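Local coordinates for uncharacterized protein (Bacteroides uniformis, PDB 4Q5K) that is uncharacterized but probably acts as an N-acetylmuramoyl-L-alanine amidase on cell-wall fragments, and holds an anhydro-muramic acid disaccharide, at residues H89-W94 against L186-M191; I120-S125 against T181-L186; D82-R87 against Y130-N135. All blocks are in the same frame, centred on the assembly; numbering follows the deposited sequence.

Interaction 1: residues H89-W94 against L186-M191; sequences HYIADW and LDVAHM. With NA (sodium ion), chain C; 2YP ((2R)-2-[[(1R,2S,3R,4R,5R)-4-acetamido-2-[(2S,3R,4R,5S,6R)-3-acetamido-6-(hydroxymethyl)-4,5-bis(oxidanyl)oxan-2-yl]oxy-6,8-dioxabicyclo[3.2.1]octan-3-yl]oxy]propanoic acid), chain B.
Ile-91, in the first turn of helix 91-100, packs against strand 188-197, and the fit is tightest around its branches. Its CB lies 3.8 Å from Val-188 CB, the two beta-branched side chains crossing at about a right angle. Its CD1 meets Met-191, a selenomethionine, tip to tip, 3.6 Å from SE. The bend at chi3 (80°) turns Met-191 CE over one face of the Trp-94 indole, 4.0 Å from CZ3, while SE stands above the ring, 5.4 Å from the centroid of its six-membered part, in a distant Met-aromatic contact; a long, unbranched chain, here a selenoether, suits this place. Toward the helix start the fit loosens. Tyr-90 CE1 only grazes Leu-186 CD1 at 4.4 Å, and a water bridges the two segments, accepting from Ile-91 N and donating to Asp-187 OD1. His-89 O accepts from N2 of the disaccharide (2.9 Å), so this end lines the sugar site. Asp-187 OD2 takes the amide of small Ala-92 directly (N to OD2 2.8 Å), in a bond bent to 133°. One buried acid thus serves two amides of the first turn, and its charge would probably be eased by the positive end of the helix dipole.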
loop_
_atom_site.group_PDB
_atom_site.type_symbol
_atom_site.label_atom_id
_atom_site.label_comp_id
_atom_site.label_asym_id
_atom_site.label_seq_id
_atom_site.Cartn_x
_atom_site.Cartn_y
_atom_site.Cartn_z
ATOM N N HIS A 89 0.041 -5.335 -8.256
ATOM C CA HIS A 89 -0.362 -6.237 -7.184
ATOM C C HIS A 89 0.615 -6.323 -6.037
ATOM O O HIS A 89 0.219 -6.396 -4.878
ATOM C CB HIS A 89 -0.591 -7.645 -7.754
ATOM C CG HIS A 89 -1.686 -7.703 -8.758
ATOM N ND1 HIS A 89 -3.002 -7.498 -8.411
ATOM C CD2 HIS A 89 -1.671 -7.921 -10.090
ATOM C CE1 HIS A 89 -3.748 -7.575 -9.492
ATOM N NE2 HIS A 89 -2.968 -7.846 -10.521
ATOM N N TYR A 90 1.901 -6.396 -6.363
ATOM C CA TYR A 90 2.929 -6.496 -5.326
ATOM C C TYR A 90 3.370 -5.106 -4.890
ATOM O O TYR A 90 3.679 -4.250 -5.703
ATOM C CB TYR A 90 4.108 -7.273 -5.832
ATOM C CG TYR A 90 3.839 -8.741 -5.981
ATOM C CD1 TYR A 90 3.661 -9.552 -4.863
ATOM C CD2 TYR A 90 3.791 -9.333 -7.242
ATOM C CE1 TYR A 90 3.455 -10.915 -4.986
ATOM C CE2 TYR A 90 3.577 -10.704 -7.356
ATOM C CZ TYR A 90 3.415 -11.496 -6.249
ATOM O OH TYR A 90 3.262 -12.873 -6.319
ATOM N N ILE A 91 3.440 -4.882 -3.582
ATOM C CA ILE A 91 3.751 -3.546 -3.065
ATOM C C ILE A 91 5.172 -3.121 -3.445
ATOM O O ILE A 91 5.380 -1.950 -3.731
ATOM C CB ILE A 91 3.453 -3.452 -1.560
ATOM C CG1 ILE A 91 1.958 -3.716 -1.322
ATOM C CG2 ILE A 91 3.852 -2.137 -1.016
ATOM C CD1 ILE A 91 0.965 -2.924 -2.169
ATOM N N ALA A 92 6.139 -4.049 -3.561
ATOM C CA ALA A 92 7.465 -3.618 -4.050
ATOM C C ALA A 92 7.335 -2.957 -5.409
ATOM O O ALA A 92 7.990 -1.965 -5.690
ATOM C CB ALA A 92 8.424 -4.798 -4.158
ATOM N N ASP A 93 6.475 -3.517 -6.254
ATOM C CA ASP A 93 6.258 -3.021 -7.627
ATOM C C ASP A 93 5.521 -1.678 -7.596
ATOM O O ASP A 93 5.842 -0.767 -8.353
ATOM C CB ASP A 93 5.470 -4.089 -8.405
ATOM C CG ASP A 93 5.673 -4.055 -9.899
ATOM O OD1 ASP A 93 6.514 -3.285 -10.411
ATOM O OD2 ASP A 93 4.960 -4.844 -10.543
ATOM N N TRP A 94 4.502 -1.588 -6.743
ATOM C CA TRP A 94 3.720 -0.388 -6.501
ATOM C C TRP A 94 4.615 0.757 -6.044
ATOM O O TRP A 94 4.519 1.879 -6.533
ATOM C CB TRP A 94 2.668 -0.741 -5.442
ATOM C CG TRP A 94 1.614 0.268 -5.147
ATOM C CD1 TRP A 94 0.381 0.333 -5.715
ATOM C CD2 TRP A 94 1.648 1.297 -4.139
ATOM N NE1 TRP A 94 -0.350 1.323 -5.118
ATOM C CE2 TRP A 94 0.409 1.935 -4.158
ATOM C CE3 TRP A 94 2.612 1.738 -3.240
ATOM C CZ2 TRP A 94 0.105 3.000 -3.324
ATOM C CZ3 TRP A 94 2.286 2.786 -2.380
ATOM C CH2 TRP A 94 1.060 3.408 -2.442
ATOM N N LEU A 186 6.268 -13.558 -0.335
ATOM C CA LEU A 186 5.539 -12.306 -0.207
ATOM C C LEU A 186 6.402 -11.256 0.464
ATOM O O LEU A 186 7.102 -11.547 1.454
ATOM C CB LEU A 186 4.252 -12.519 0.586
ATOM C CG LEU A 186 3.298 -11.334 0.709
ATOM C CD1 LEU A 186 2.755 -10.931 -0.652
ATOM C CD2 LEU A 186 2.149 -11.688 1.662
ATOM N N ASP A 187 6.349 -10.038 -0.075
ATOM C CA ASP A 187 7.185 -8.925 0.415
ATOM C C ASP A 187 6.513 -8.078 1.493
ATOM O O ASP A 187 7.175 -7.656 2.447
ATOM C CB ASP A 187 7.614 -8.036 -0.738
ATOM C CG ASP A 187 6.441 -7.390 -1.469
ATOM O OD1 ASP A 187 5.447 -8.100 -1.741
ATOM O OD2 ASP A 187 6.547 -6.185 -1.791
ATOM N N VAL A 188 5.225 -7.823 1.331
ATOM C CA VAL A 188 4.466 -6.940 2.202
ATOM C C VAL A 188 3.142 -7.603 2.501
ATOM O O VAL A 188 2.563 -8.205 1.585
ATOM C CB VAL A 188 4.267 -5.547 1.535
ATOM C CG1 VAL A 188 3.196 -4.706 2.213
ATOM C CG2 VAL A 188 5.564 -4.811 1.480
ATOM N N ALA A 189 2.663 -7.500 3.746
ATOM C CA ALA A 189 1.414 -8.107 4.195
ATOM C C ALA A 189 0.299 -7.144 4.573
ATOM O O ALA A 189 -0.852 -7.558 4.661
ATOM C CB ALA A 189 1.700 -8.993 5.394
ATOM N N HIS A 190 0.623 -5.872 4.802
ATOM C CA HIS A 190 -0.345 -4.928 5.314
ATOM C C HIS A 190 0.227 -3.529 5.095
ATOM O O HIS A 190 1.426 -3.358 4.956
ATOM C CB HIS A 190 -0.615 -5.213 6.802
ATOM C CG HIS A 190 -1.757 -4.429 7.378
ATOM N ND1 HIS A 190 -2.910 -4.177 6.671
ATOM C CD2 HIS A 190 -1.917 -3.824 8.577
ATOM C CE1 HIS A 190 -3.741 -3.477 7.418
ATOM N NE2 HIS A 190 -3.161 -3.252 8.577
HETATM N N MSE A 191 -0.644 -2.538 5.093
HETATM C CA MSE A 191 -0.265 -1.139 4.895
HETATM C C MSE A 191 -1.156 -0.223 5.697
HETATM O O MSE A 191 -2.282 -0.588 6.047
HETATM C CB MSE A 191 -0.450 -0.722 3.412
HETATM C CG MSE A 191 0.185 -1.579 2.416
HETATM SE SE MSE A 191 -0.119 -1.001 0.671
HETATM C CE MSE A 191 1.234 0.369 0.684
HETATM NA NA NA C . 8.540 -12.848 2.679
HETATM C C1 2YP B . -3.335 -6.626 -2.614
HETATM O O1 2YP B . -3.095 -7.352 -1.463
HETATM C C2 2YP B . -3.276 -7.608 -3.770
HETATM C C3 2YP B . -3.723 -6.943 -5.074
HETATM O O3 2YP B . -3.947 -7.950 -6.043
HETATM C C4 2YP B . -5.011 -6.146 -4.899
HETATM O OAC 2YP B . -2.278 -10.080 -2.779
HETATM C CAB 2YP B . -1.516 -9.303 -3.374
HETATM C CAA 2YP B . -0.057 -9.592 -3.524
HETATM N N2 2YP B . -1.933 -8.146 -3.909
HETATM O O4 2YP B . -5.214 -5.330 -6.050
HETATM C C5 2YP B . -4.913 -5.242 -3.676
HETATM C C6 2YP B . -6.195 -4.477 -3.383
HETATM O O6 2YP B . -7.310 -5.336 -3.137
HETATM O O5 2YP B . -4.619 -6.048 -2.522
HETATM C CA4 2YP B . -2.768 -6.624 -0.270
HETATM C CA3 2YP B . -2.924 -7.657 0.842
HETATM O OAH 2YP B . -3.351 -6.998 2.042
HETATM C CAI 2YP B . -4.691 -7.366 2.413
HETATM C CAJ 2YP B . -5.682 -6.561 1.588
HETATM C CAL 2YP B . -4.873 -7.196 3.925
HETATM O OAM 2YP B . -6.016 -7.069 4.384
HETATM O O 2YP B . -3.795 -7.203 4.597
HETATM C CA5 2YP B . -1.353 -6.047 -0.337
HETATM O OA5 2YP B . -0.404 -7.135 -0.470
HETATM C CA6 2YP B . -0.896 -5.388 0.956
HETATM O OA6 2YP B . -0.282 -6.468 1.681
HETATM C CA1 2YP B . -0.368 -7.619 0.847
HETATM C CA2 2YP B . -1.634 -8.435 1.128
HETATM N NAD 2YP B . -1.599 -9.686 0.384
HETATM C CAE 2YP B . -1.392 -10.863 0.940
HETATM O OAG 2YP B . -1.217 -10.980 2.147
HETATM C CAF 2YP B . -1.375 -12.041 0.010
HETATM O O HOH W 1 2.938 -7.164 -1.911
HETATM O O HOH W 2 10.265 -14.062 3.787
HETATM O O HOH W 3 9.477 -13.967 0.641
HETATM O O HOH W 4 10.231 -11.140 2.150
#

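Interaction 2: residues I120-S125 against T181-L186; sequences ISYMSS and TNTPGL. With NA (sodium ion), chain C; 2YP ((2R)-2-[[(1R,2S,3R,4R,5R)-4-acetamido-2-[(2S,3R,4R,5S,6R)-3-acetamido-6-(hydroxymethyl)-4,5-bis(oxidanyl)oxan-2-yl]oxy-6,8-dioxabicyclo[3.2.1]octan-3-yl]oxy]propanoic acid), chain B.
Gly-185 and the start of helix 122-125 meet backbone to backbone, the glycine being the third residue of a type II beta turn from Thr-183 to Leu-186 that joins two antiparallel strands. Its carbonyl O takes two amides: Ser-121 N at 2.8 Å in a nearly straight bond (170°), and Tyr-122 N at 3.0 Å, bent and lying above the carbonyl plane. A CA-H...O contact from Ile-120 CA adds to the same oxygen, so three groups of 120-122 converge on one acceptor. The positive phi of Gly-185 (81°) is what the third place of this turn demands, and with no side chain its CA can sit 3.5 Å from Ser-121 OG. The loop 181-186 wraps the sodium ion: the carbonyl oxygens of Thr-181, Thr-183 and Leu-186 bind it together with three waters. Just before the beta turn, Thr-181 OG1 accepts from Thr-183 N in an ST turn.

Among the side chains Tyr-122 does most of the covering. A chi1 of -171° swings its ring away from its own amide and along the turn, where Pro-184 O lies at the ring edge and Thr-183 CG2 touches CE1 at 4.1 Å. Its CB packs on Leu-186 CB, extending the apolar patch. Both residues also border the acetamido group on the anhydro sugar of the bound disaccharide. The Tyr-122 ring offers an apolar surface to its methyl, CE2 reaching CAF at 3.6 Å, while Leu-186 CD2 is in van der Waals contact with the carbonyl OAG at 3.5 Å.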
loop_
_atom_site.group_PDB
_atom_site.type_symbol
_atom_site.label_atom_id
_atom_site.label_comp_id
_atom_site.label_asym_id
_atom_site.label_seq_id
_atom_site.Cartn_x
_atom_site.Cartn_y
_atom_site.Cartn_z
ATOM N N ILE A 120 9.752 -13.010 -4.309
ATOM C CA ILE A 120 8.357 -12.771 -4.614
ATOM C C ILE A 120 7.843 -13.837 -5.570
ATOM O O ILE A 120 8.373 -13.996 -6.658
ATOM C CB ILE A 120 8.166 -11.333 -5.170
ATOM C CG1 ILE A 120 8.424 -10.299 -4.043
ATOM C CG2 ILE A 120 6.773 -11.163 -5.742
ATOM C CD1 ILE A 120 8.344 -8.839 -4.488
ATOM N N SER A 121 6.835 -14.581 -5.122
ATOM C CA SER A 121 6.247 -15.688 -5.879
ATOM C C SER A 121 4.879 -16.119 -5.367
ATOM O O SER A 121 4.344 -17.085 -5.855
ATOM C CB SER A 121 7.182 -16.902 -5.843
ATOM O OG SER A 121 7.371 -17.330 -4.520
ATOM N N TYR A 122 4.302 -15.400 -4.419
ATOM C CA TYR A 122 3.079 -15.838 -3.740
ATOM C C TYR A 122 1.911 -16.063 -4.683
ATOM O O TYR A 122 1.232 -17.083 -4.581
ATOM C CB TYR A 122 2.681 -14.812 -2.658
ATOM C CG TYR A 122 1.557 -15.243 -1.749
ATOM C CD1 TYR A 122 1.797 -15.980 -0.604
ATOM C CD2 TYR A 122 0.243 -14.925 -2.057
ATOM C CE1 TYR A 122 0.748 -16.382 0.213
ATOM C CE2 TYR A 122 -0.799 -15.317 -1.240
ATOM C CZ TYR A 122 -0.540 -16.031 -0.104
ATOM O OH TYR A 122 -1.572 -16.409 0.709
HETATM N N MSE A 123 1.653 -15.119 -5.575
HETATM C CA MSE A 123 0.452 -15.194 -6.397
HETATM C C MSE A 123 0.499 -16.352 -7.390
HETATM O O MSE A 123 -0.469 -17.109 -7.500
HETATM C CB MSE A 123 0.221 -13.893 -7.145
HETATM C CG MSE A 123 -0.046 -12.725 -6.216
HETATM SE SE MSE A 123 -0.240 -11.044 -7.146
HETATM C CE MSE A 123 -1.984 -11.308 -7.899
ATOM N N SER A 124 1.613 -16.522 -8.083
ATOM C CA SER A 124 1.706 -17.649 -9.006
ATOM C C SER A 124 1.780 -18.985 -8.284
ATOM O O SER A 124 1.402 -20.013 -8.842
ATOM C CB SER A 124 2.867 -17.497 -9.969
ATOM O OG SER A 124 4.102 -17.683 -9.297
ATOM N N SER A 125 2.241 -18.981 -7.042
ATOM C CA SER A 125 2.259 -20.205 -6.231
ATOM C C SER A 125 0.884 -20.600 -5.722
ATOM O O SER A 125 0.645 -21.763 -5.456
ATOM C CB SER A 125 3.235 -20.089 -5.044
ATOM O OG SER A 125 4.569 -20.105 -5.512
ATOM N N THR A 181 7.136 -8.896 5.657
ATOM C CA THR A 181 6.643 -10.174 6.149
ATOM C C THR A 181 7.543 -11.341 5.820
ATOM O O THR A 181 8.150 -11.388 4.754
ATOM C CB THR A 181 5.200 -10.444 5.630
ATOM O OG1 THR A 181 4.752 -11.706 6.099
ATOM C CG2 THR A 181 5.113 -10.459 4.099
ATOM N N ASN A 182 7.564 -12.308 6.738
ATOM C CA ASN A 182 8.264 -13.567 6.499
ATOM C C ASN A 182 7.420 -14.621 5.800
ATOM O O ASN A 182 7.894 -15.740 5.602
ATOM C CB ASN A 182 8.913 -14.099 7.793
ATOM C CG ASN A 182 7.913 -14.323 8.890
ATOM O OD1 ASN A 182 6.784 -14.741 8.647
ATOM N ND2 ASN A 182 8.325 -14.039 10.129
ATOM N N THR A 183 6.202 -14.286 5.389
ATOM C CA THR A 183 5.416 -15.208 4.571
ATOM C C THR A 183 6.223 -15.538 3.324
ATOM O O THR A 183 6.710 -14.623 2.632
ATOM C CB THR A 183 4.084 -14.564 4.229
ATOM O OG1 THR A 183 3.311 -14.483 5.429
ATOM C CG2 THR A 183 3.320 -15.327 3.163
ATOM N N PRO A 184 6.393 -16.831 3.022
ATOM C CA PRO A 184 7.205 -17.168 1.862
ATOM C C PRO A 184 6.626 -16.644 0.562
ATOM O O PRO A 184 5.424 -16.788 0.297
ATOM C CB PRO A 184 7.205 -18.703 1.887
ATOM C CG PRO A 184 7.044 -19.028 3.322
ATOM C CD PRO A 184 6.102 -18.012 3.848
ATOM N N GLY A 185 7.484 -16.034 -0.232
ATOM C CA GLY A 185 7.089 -15.527 -1.527
ATOM C C GLY A 185 6.384 -14.177 -1.505
ATOM O O GLY A 185 5.928 -13.717 -2.563
ATOM N N LEU A 186 6.268 -13.558 -0.335
ATOM C CA LEU A 186 5.539 -12.306 -0.207
ATOM C C LEU A 186 6.402 -11.256 0.464
ATOM O O LEU A 186 7.102 -11.547 1.454
ATOM C CB LEU A 186 4.252 -12.519 0.586
ATOM C CG LEU A 186 3.298 -11.334 0.709
ATOM C CD1 LEU A 186 2.755 -10.931 -0.652
ATOM C CD2 LEU A 186 2.149 -11.688 1.662
HETATM NA NA NA C . 8.540 -12.848 2.679
HETATM C C1 2YP B . -3.335 -6.626 -2.614
HETATM O O1 2YP B . -3.095 -7.352 -1.463
HETATM C C2 2YP B . -3.276 -7.608 -3.770
HETATM C C3 2YP B . -3.723 -6.943 -5.074
HETATM O O3 2YP B . -3.947 -7.950 -6.043
HETATM C C4 2YP B . -5.011 -6.146 -4.899
HETATM O OAC 2YP B . -2.278 -10.080 -2.779
HETATM C CAB 2YP B . -1.516 -9.303 -3.374
HETATM C CAA 2YP B . -0.057 -9.592 -3.524
HETATM N N2 2YP B . -1.933 -8.146 -3.909
HETATM O O4 2YP B . -5.214 -5.330 -6.050
HETATM C C5 2YP B . -4.913 -5.242 -3.676
HETATM C C6 2YP B . -6.195 -4.477 -3.383
HETATM O O6 2YP B . -7.310 -5.336 -3.137
HETATM O O5 2YP B . -4.619 -6.048 -2.522
HETATM C CA4 2YP B . -2.768 -6.624 -0.270
HETATM C CA3 2YP B . -2.924 -7.657 0.842
HETATM O OAH 2YP B . -3.351 -6.998 2.042
HETATM C CAI 2YP B . -4.691 -7.366 2.413
HETATM C CAJ 2YP B . -5.682 -6.561 1.588
HETATM C CAL 2YP B . -4.873 -7.196 3.925
HETATM O OAM 2YP B . -6.016 -7.069 4.384
HETATM O O 2YP B . -3.795 -7.203 4.597
HETATM C CA5 2YP B . -1.353 -6.047 -0.337
HETATM O OA5 2YP B . -0.404 -7.135 -0.470
HETATM C CA6 2YP B . -0.896 -5.388 0.956
HETATM O OA6 2YP B . -0.282 -6.468 1.681
HETATM C CA1 2YP B . -0.368 -7.619 0.847
HETATM C CA2 2YP B . -1.634 -8.435 1.128
HETATM N NAD 2YP B . -1.599 -9.686 0.384
HETATM C CAE 2YP B . -1.392 -10.863 0.940
HETATM O OAG 2YP B . -1.217 -10.980 2.147
HETATM C CAF 2YP B . -1.375 -12.041 0.010
HETATM O O HOH W 3 9.477 -13.967 0.641
HETATM O O HOH W 2 10.265 -14.062 3.787
HETATM O O HOH W 4 10.231 -11.140 2.150
#

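Interaction 3: residues D82-R87 against Y130-N135; sequences DGYTSR and YKQLAN. With 2YP ((2R)-2-[[(1R,2S,3R,4R,5R)-4-acetamido-2-[(2S,3R,4R,5S,6R)-3-acetamido-6-(hydroxymethyl)-4,5-bis(oxidanyl)oxan-2-yl]oxy-6,8-dioxabicyclo[3.2.1]octan-3-yl]oxy]propanoic acid), chain B.
Tyr-130 O is gripped by two amides, Ala-134 N at 2.8 Å and Leu-133 N at 3.0 Å, which start the short, weakly bonded helix that brings Gln-132 and Leu-133 up to Tyr-84. Tyr-84 is the centre of the contact. Gln-132 CB sits over the middle of its ring in a CH-pi contact, 3.5 Å from the centroid, and the bend at chi2 (90°) folds the amide back so that it stacks on the same ring with planes 25° apart, CD lying 3.3 Å from Tyr-84 CE1. A long amide suits the place, since it can cover the ring while NE2 bonds to Glu-25. Leu-133 CD2 adds an apolar touch at Tyr-84 CE2, 3.7 Å away, and Tyr-84 OH rests against CD1 of Tyr-130. Were Tyr-84 an alanine, the Gln-132 amide would probably lose the flat surface it lies on, and a gap would open beside Leu-133 and Tyr-130.

Each segment also sends a donor to the disaccharide. Arg-87 NH1 bonds to its O4 at 2.8 Å, with the guanidinium also salt-bridged to Glu-25 and Glu-30, and Tyr-130 OH donates to the acetamido oxygen OAC at 2.8 Å. The chemistry is therefore of two kinds: an aromatic and amide stack joins the segments, while guanidinium and hydroxyl hold the O4 hydroxyl and the acetamido group of the same sugar.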
loop_
_atom_site.group_PDB
_atom_site.type_symbol
_atom_site.label_atom_id
_atom_site.label_comp_id
_atom_site.label_asym_id
_atom_site.label_seq_id
_atom_site.Cartn_x
_atom_site.Cartn_y
_atom_site.Cartn_z
ATOM N N ASP A 82 -4.050 -2.469 -18.759
ATOM C CA ASP A 82 -3.887 -3.473 -19.814
ATOM C C ASP A 82 -3.955 -4.864 -19.183
ATOM O O ASP A 82 -2.934 -5.526 -18.984
ATOM C CB ASP A 82 -2.558 -3.269 -20.545
ATOM C CG ASP A 82 -2.388 -4.215 -21.716
ATOM O OD1 ASP A 82 -3.380 -4.851 -22.131
ATOM O OD2 ASP A 82 -1.244 -4.351 -22.195
ATOM N N GLY A 83 -5.174 -5.276 -18.839
ATOM C CA GLY A 83 -5.402 -6.558 -18.200
ATOM C C GLY A 83 -5.118 -6.613 -16.709
ATOM O O GLY A 83 -4.524 -5.688 -16.103
ATOM N N TYR A 84 -5.512 -7.728 -16.102
ATOM C CA TYR A 84 -5.317 -7.920 -14.674
ATOM C C TYR A 84 -3.869 -7.701 -14.234
ATOM O O TYR A 84 -3.627 -7.132 -13.170
ATOM C CB TYR A 84 -5.751 -9.328 -14.318
ATOM C CG TYR A 84 -5.561 -9.724 -12.884
ATOM C CD1 TYR A 84 -6.356 -9.171 -11.881
ATOM C CD2 TYR A 84 -4.626 -10.682 -12.528
ATOM C CE1 TYR A 84 -6.225 -9.561 -10.556
ATOM C CE2 TYR A 84 -4.460 -11.043 -11.211
ATOM C CZ TYR A 84 -5.247 -10.500 -10.226
ATOM O OH TYR A 84 -5.067 -10.913 -8.937
ATOM N N THR A 85 -2.912 -8.192 -15.021
ATOM C CA THR A 85 -1.539 -8.185 -14.586
ATOM C C THR A 85 -0.880 -6.804 -14.712
ATOM O O THR A 85 0.269 -6.645 -14.290
ATOM C CB THR A 85 -0.686 -9.259 -15.297
ATOM O OG1 THR A 85 -0.595 -8.987 -16.704
ATOM C CG2 THR A 85 -1.282 -10.658 -15.064
ATOM N N SER A 86 -1.588 -5.813 -15.288
ATOM C CA SER A 86 -1.104 -4.439 -15.302
ATOM C C SER A 86 -1.316 -3.722 -13.979
ATOM O O SER A 86 -0.702 -2.673 -13.749
ATOM C CB SER A 86 -1.763 -3.622 -16.414
ATOM O OG SER A 86 -3.148 -3.378 -16.213
ATOM N N ARG A 87 -2.189 -4.248 -13.129
ATOM C CA ARG A 87 -2.380 -3.694 -11.785
ATOM C C ARG A 87 -1.129 -4.006 -10.960
ATOM O O ARG A 87 -0.568 -5.101 -11.080
ATOM C CB ARG A 87 -3.628 -4.311 -11.105
ATOM C CG ARG A 87 -4.236 -3.447 -10.035
ATOM C CD ARG A 87 -5.163 -4.174 -9.148
ATOM N NE ARG A 87 -6.263 -4.787 -9.878
ATOM C CZ ARG A 87 -7.036 -5.755 -9.378
ATOM N NH1 ARG A 87 -6.846 -6.214 -8.141
ATOM N NH2 ARG A 87 -8.002 -6.298 -10.111
ATOM N N TYR A 130 -6.842 -16.029 -6.193
ATOM C CA TYR A 130 -7.064 -14.861 -7.026
ATOM C C TYR A 130 -7.969 -15.240 -8.192
ATOM O O TYR A 130 -7.607 -16.084 -9.019
ATOM C CB TYR A 130 -5.717 -14.316 -7.547
ATOM C CG TYR A 130 -4.781 -13.901 -6.431
ATOM C CD1 TYR A 130 -4.811 -12.618 -5.936
ATOM C CD2 TYR A 130 -3.882 -14.807 -5.868
ATOM C CE1 TYR A 130 -3.985 -12.236 -4.912
ATOM C CE2 TYR A 130 -3.070 -14.443 -4.821
ATOM C CZ TYR A 130 -3.110 -13.135 -4.358
ATOM O OH TYR A 130 -2.265 -12.785 -3.325
ATOM N N LYS A 131 -9.139 -14.608 -8.272
ATOM C CA LYS A 131 -10.134 -14.962 -9.302
ATOM C C LYS A 131 -9.492 -15.052 -10.695
ATOM O O LYS A 131 -9.736 -15.977 -11.451
ATOM C CB LYS A 131 -11.275 -13.940 -9.318
ATOM C CG LYS A 131 -12.284 -14.105 -10.449
ATOM C CD LYS A 131 -13.210 -12.910 -10.541
ATOM C CE LYS A 131 -14.187 -12.876 -9.412
ATOM N NZ LYS A 131 -15.249 -11.874 -9.720
ATOM N N GLN A 132 -8.693 -14.034 -11.029
ATOM C CA GLN A 132 -8.143 -13.852 -12.376
ATOM C C GLN A 132 -6.894 -14.666 -12.654
ATOM O O GLN A 132 -6.347 -14.605 -13.751
ATOM C CB GLN A 132 -7.857 -12.366 -12.656
ATOM C CG GLN A 132 -9.058 -11.456 -12.490
ATOM C CD GLN A 132 -9.219 -10.907 -11.092
ATOM O OE1 GLN A 132 -8.881 -11.565 -10.100
ATOM N NE2 GLN A 132 -9.756 -9.706 -11.000
ATOM N N LEU A 133 -6.423 -15.387 -11.636
ATOM C CA LEU A 133 -5.398 -16.375 -11.808
ATOM C C LEU A 133 -5.971 -17.784 -11.767
ATOM O O LEU A 133 -5.436 -18.638 -12.454
ATOM C CB LEU A 133 -4.290 -16.240 -10.761
ATOM C CG LEU A 133 -3.563 -14.879 -10.687
ATOM C CD1 LEU A 133 -2.375 -14.961 -9.749
ATOM C CD2 LEU A 133 -3.108 -14.413 -12.071
ATOM N N ALA A 134 -7.002 -18.015 -10.943
ATOM C CA ALA A 134 -7.542 -19.369 -10.693
ATOM C C ALA A 134 -7.937 -20.121 -11.941
ATOM O O ALA A 134 -7.918 -21.360 -11.951
ATOM C CB ALA A 134 -8.701 -19.327 -9.678
ATOM N N ASN A 135 -8.266 -19.405 -13.011
ATOM C CA ASN A 135 -8.579 -20.076 -14.259
ATOM C C ASN A 135 -8.111 -19.235 -15.439
ATOM O O ASN A 135 -8.817 -19.061 -16.434
ATOM C CB ASN A 135 -10.087 -20.410 -14.329
ATOM C CG ASN A 135 -10.407 -21.568 -15.270
ATOM O OD1 ASN A 135 -9.552 -22.398 -15.609
ATOM N ND2 ASN A 135 -11.661 -21.636 -15.680
HETATM C C1 2YP B . -3.335 -6.626 -2.614
HETATM O O1 2YP B . -3.095 -7.352 -1.463
HETATM C C2 2YP B . -3.276 -7.608 -3.770
HETATM C C3 2YP B . -3.723 -6.943 -5.074
HETATM O O3 2YP B . -3.947 -7.950 -6.043
HETATM C C4 2YP B . -5.011 -6.146 -4.899
HETATM O OAC 2YP B . -2.278 -10.080 -2.779
HETATM C CAB 2YP B . -1.516 -9.303 -3.374
HETATM C CAA 2YP B . -0.057 -9.592 -3.524
HETATM N N2 2YP B . -1.933 -8.146 -3.909
HETATM O O4 2YP B . -5.214 -5.330 -6.050
HETATM C C5 2YP B . -4.913 -5.242 -3.676
HETATM C C6 2YP B . -6.195 -4.477 -3.383
HETATM O O6 2YP B . -7.310 -5.336 -3.137
HETATM O O5 2YP B . -4.619 -6.048 -2.522
HETATM C CA4 2YP B . -2.768 -6.624 -0.270
HETATM C CA3 2YP B . -2.924 -7.657 0.842
HETATM O OAH 2YP B . -3.351 -6.998 2.042
HETATM C CAI 2YP B . -4.691 -7.366 2.413
HETATM C CAJ 2YP B . -5.682 -6.561 1.588
HETATM C CAL 2YP B . -4.873 -7.196 3.925
HETATM O OAM 2YP B . -6.016 -7.069 4.384
HETATM O O 2YP B . -3.795 -7.203 4.597
HETATM C CA5 2YP B . -1.353 -6.047 -0.337
HETATM O OA5 2YP B . -0.404 -7.135 -0.470
HETATM C CA6 2YP B . -0.896 -5.388 0.956
HETATM O OA6 2YP B . -0.282 -6.468 1.681
HETATM C CA1 2YP B . -0.368 -7.619 0.847
HETATM C CA2 2YP B . -1.634 -8.435 1.128
HETATM N NAD 2YP B . -1.599 -9.686 0.384
HETATM C CAE 2YP B . -1.392 -10.863 0.940
HETATM O OAG 2YP B . -1.217 -10.980 2.147
HETATM C CAF 2YP B . -1.375 -12.041 0.010
#

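How the interactions relate
All three contacts touch one bound disaccharide, to which Tyr-19 and Asp-40 bond as well. Interactions 1 and 2, with centres 10 Å apart, share Leu-186, whose carbonyl binds the sodium ion; they are also joined by a probable hydrogen bond between Tyr-90 OH and Met-123 N (2.9 Å). The centre of interaction 3 is about 16 Å from each of the other two centres. It reaches interaction 1 through His-89 NE2 and Tyr-84 O, 2.8 Å apart, while His-89 ND1 pairs with the sugar hydroxyl O3. Toward interaction 2, Tyr-122 CD2 packs 3.5 Å from Tyr-130 OH. In the strand of interaction 1, His-190 touches Cys-41 and bonds to His-205, consistent with a clan CA cysteine-histidine site.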